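PDB 5OD4: secreted in xylem 3 from Fusarium oxysporum, which is a secreted fungal effector, Avr2, that probably suppresses plant immunity and can be recognised by the host. Local coordinates for residues T19-E24 and I111-D116. Sequence-based numbering, arbitrary orientation.
Sequences TSFSTE and ISWDAD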
ATOM      1  N   THR A  19       0.548   6.317  -4.604  1.00  9.56           N
ATOM      2  CA  THR A  19      -0.392   7.195  -3.925  1.00 10.17           C
ATOM      3  C   THR A  19       0.123   7.473  -2.519  1.00  9.51           C
ATOM      4  O   THR A  19       0.951   6.759  -2.015  1.00 12.81           O
ATOM      5  CB  THR A  19      -1.817   6.602  -3.921  1.00 11.78           C
ATOM      6  OG1 THR A  19      -2.729   7.621  -3.523  1.00 14.84           O
ATOM      7  CG2 THR A  19      -1.969   5.369  -3.041  1.00 12.67           C
ATOM      8  N   SER A  20      -0.388   8.526  -1.922  1.00 10.53           N
ATOM      9  CA  SER A  20      -0.103   8.793  -0.528  1.00 10.51           C
ATOM     10  C   SER A  20      -1.385   9.027   0.218  1.00  9.53           C
ATOM     11  O   SER A  20      -2.386   9.416  -0.358  1.00 12.64           O
ATOM     12  CB  SER A  20       0.812   9.966  -0.375  1.00 13.07           C
ATOM     13  OG  SER A  20       0.214  11.129  -0.882  1.00 16.02           O
ATOM     14  N   PHE A  21      -1.338   8.810   1.523  1.00  8.34           N
ATOM     15  CA  PHE A  21      -2.516   9.023   2.350  1.00  8.64           C
ATOM     16  C   PHE A  21      -2.120   9.338   3.765  1.00  8.42           C
ATOM     17  O   PHE A  21      -1.043   8.995   4.229  1.00  8.52           O
ATOM     18  CB  PHE A  21      -3.492   7.845   2.305  1.00 10.17           C
ATOM     19  CG  PHE A  21      -2.941   6.551   2.865  1.00  9.74           C
ATOM     20  CD1 PHE A  21      -2.205   5.696   2.068  1.00  9.93           C
ATOM     21  CD2 PHE A  21      -3.128   6.202   4.200  1.00 10.87           C
ATOM     22  CE1 PHE A  21      -1.728   4.492   2.578  1.00 10.63           C
ATOM     23  CE2 PHE A  21      -2.656   5.017   4.693  1.00 10.77           C
ATOM     24  CZ  PHE A  21      -1.950   4.170   3.889  1.00 10.81           C
ATOM     25  N   SER A  22      -3.057   9.994   4.441  1.00 10.72           N
ATOM     26  CA  SER A  22      -2.993  10.290   5.863  1.00 10.45           C
ATOM     27  C   SER A  22      -3.932   9.330   6.634  1.00 10.10           C
ATOM     28  O   SER A  22      -4.845   8.736   6.092  1.00 13.26           O
ATOM     29  CB  SER A  22      -3.400  11.764   6.114  1.00 11.96           C
ATOM     30  OG  SER A  22      -2.555  12.690   5.470  1.00 16.60           O
ATOM     31  N   THR A  23      -3.659   9.219   7.910  1.00 10.17           N
ATOM     32  CA  THR A  23      -4.559   8.526   8.849  1.00 10.37           C
ATOM     33  C   THR A  23      -5.135   9.596   9.784  1.00 10.42           C
ATOM     34  O   THR A  23      -4.394  10.382  10.394  1.00 11.27           O
ATOM     35  CB  THR A  23      -3.790   7.457   9.641  1.00  9.95           C
ATOM     36  OG1 THR A  23      -3.320   6.454   8.716  1.00 10.34           O
ATOM     37  CG2 THR A  23      -4.581   6.868  10.755  1.00 11.06           C
ATOM     38  N   GLU A  24      -6.443   9.557   9.941  1.00 11.43           N
ATOM     39  CA  GLU A  24      -7.090  10.504  10.806  1.00 12.97           C
ATOM     40  C   GLU A  24      -6.783  10.241  12.259  1.00 11.85           C
ATOM     41  O   GLU A  24      -6.630   9.060  12.648  1.00 11.79           O
ATOM     42  CB  GLU A  24      -8.612  10.498  10.627  1.00 14.07           C
ATOM     43  CG  GLU A  24      -9.101  11.200   9.363  1.00 18.51           C
ATOM     44  CD  GLU A  24      -8.423  10.913   8.047  1.00 27.53           C
ATOM     45  OE1 GLU A  24      -7.890  11.894   7.471  1.00 31.34           O
ATOM     46  OE2 GLU A  24      -8.504   9.769   7.567  1.00 38.94           O
ATOM     47  N   ILE A 111      -0.729  -5.856   3.523  1.00  8.89           N
ATOM     48  CA  ILE A 111       0.120  -5.213   4.510  1.00  8.63           C
ATOM     49  C   ILE A 111      -0.766  -4.595   5.568  1.00  8.19           C
ATOM     50  O   ILE A 111      -1.795  -4.025   5.221  1.00  8.85           O
ATOM     51  CB  ILE A 111       0.981  -4.131   3.841  1.00 10.13           C
ATOM     52  CG1 ILE A 111       1.909  -4.726   2.808  1.00 10.80           C
ATOM     53  CG2 ILE A 111       1.698  -3.292   4.850  1.00 12.46           C
ATOM     54  CD1 ILE A 111       2.631  -3.709   1.977  1.00 11.57           C
ATOM     55  N   SER A 112      -0.357  -4.655   6.836  1.00  8.70           N
ATOM     56  CA  SER A 112      -1.141  -3.955   7.871  1.00  8.47           C
ATOM     57  C   SER A 112      -0.243  -3.508   8.991  1.00  8.41           C
ATOM     58  O   SER A 112       0.857  -4.020   9.169  1.00 10.49           O
ATOM     59  CB  SER A 112      -2.276  -4.817   8.404  1.00 10.57           C
ATOM     60  OG  SER A 112      -1.815  -5.946   9.121  1.00 13.42           O
ATOM     61  N   TRP A 113      -0.753  -2.539   9.748  1.00  7.90           N
ATOM     62  CA  TRP A 113       0.003  -1.951  10.865  1.00  8.24           C
ATOM     63  C   TRP A 113      -0.952  -1.284  11.829  1.00  8.15           C
ATOM     64  O   TRP A 113      -2.100  -1.003  11.499  1.00  8.49           O
ATOM     65  CB  TRP A 113       1.078  -0.985  10.382  1.00  8.25           C
ATOM     66  CG  TRP A 113       0.595   0.222   9.641  1.00  7.74           C
ATOM     67  CD1 TRP A 113       0.255   1.430  10.163  1.00  8.08           C
ATOM     68  CD2 TRP A 113       0.484   0.363   8.225  1.00  7.77           C
ATOM     69  NE1 TRP A 113      -0.048   2.323   9.166  1.00  8.30           N
ATOM     70  CE2 TRP A 113       0.088   1.686   7.963  1.00  7.85           C
ATOM     71  CE3 TRP A 113       0.720  -0.495   7.128  1.00  8.69           C
ATOM     72  CZ2 TRP A 113      -0.057   2.162   6.675  1.00  8.96           C
ATOM     73  CZ3 TRP A 113       0.539  -0.002   5.866  1.00  9.59           C
ATOM     74  CH2 TRP A 113       0.156   1.299   5.644  1.00  9.73           C
ATOM     75  N   ASP A 114      -0.484  -1.007  13.040  1.00  9.44           N
ATOM     76  CA  ASP A 114      -1.297  -0.276  14.021  1.00  9.54           C
ATOM     77  C   ASP A 114      -1.474   1.162  13.512  1.00  8.77           C
ATOM     78  O   ASP A 114      -0.513   1.867  13.251  1.00 10.11           O
ATOM     79  CB  ASP A 114      -0.616  -0.266  15.382  1.00 12.25           C
ATOM     80  CG  ASP A 114      -0.573  -1.618  16.047  1.00 15.36           C
ATOM     81  OD1 ASP A 114      -1.340  -2.533  15.722  1.00 16.93           O
ATOM     82  OD2 ASP A 114       0.201  -1.738  17.027  1.00 24.51           O
ATOM     83  N   ALA A 115      -2.718   1.610  13.432  1.00  8.91           N
ATOM     84  CA  ALA A 115      -2.998   2.906  12.833  1.00  9.34           C
ATOM     85  C   ALA A 115      -2.323   4.015  13.612  1.00  8.76           C
ATOM     86  O   ALA A 115      -2.350   4.018  14.852  1.00 10.02           O
ATOM     87  CB  ALA A 115      -4.490   3.118  12.771  1.00 10.20           C
ATOM     88  N   ASP A 116      -1.745   4.974  12.895  1.00  8.96           N
ATOM     89  CA  ASP A 116      -0.966   6.046  13.498  1.00  9.56           C
ATOM     90  C   ASP A 116      -1.075   7.289  12.630  1.00  8.55           C
ATOM     91  O   ASP A 116      -0.655   7.295  11.468  1.00  9.54           O
ATOM     92  CB  ASP A 116       0.479   5.614  13.713  1.00 10.75           C
ATOM     93  CG  ASP A 116       1.318   6.633  14.533  1.00 12.80           C
ATOM     94  OD1 ASP A 116       1.022   7.811  14.548  1.00 14.47           O
ATOM     95  OD2 ASP A 116       2.317   6.212  15.184  1.00 18.12           O
TER
HETATM   96  O   HOH W   1      -1.926   4.403   9.986  1.00  8.63           O
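T23, W113 and D116 meet around one water where strands 17-21 and 109-114 run out into loops. No direct hydrogen bond joins the two segments; a single water bridges them. It accepts from W113 NE1 at 2.9 Å and from the backbone N of D116 at 3.0 Å, and hydrogen-bonds to T23 OG1 at 2.8 Å. T23 OG1 stands anti to its carbonyl carbon, beside the backbone N (chi1 -64°), and from there meets the water, while CB lies 3.6 Å from D116 O and CG2, anti to the backbone N, reaches A115 CB at 4.3 Å. D116 O is also hydrogen-bonded to Y121 OH, and D116 OD1 turns to S118 OG. Farther along the strands, F21 and W113 approach from opposite directions: the tip of the phenyl ring, CZ, comes to the benzo edge of the indole, near its plane, 3.9 Å from CZ2. Y121 meets both rings, and F96 packs edge-to-face with W113, so the indole sits in an aromatic cluster while its N-H is satisfied by the water. The contact joins edge strands of the two antiparallel sheets of a beta-sandwich, 17-21 beside 119-127 and 109-114 beside 60-66, with aromatic packing between the strands and a water bridge where they end.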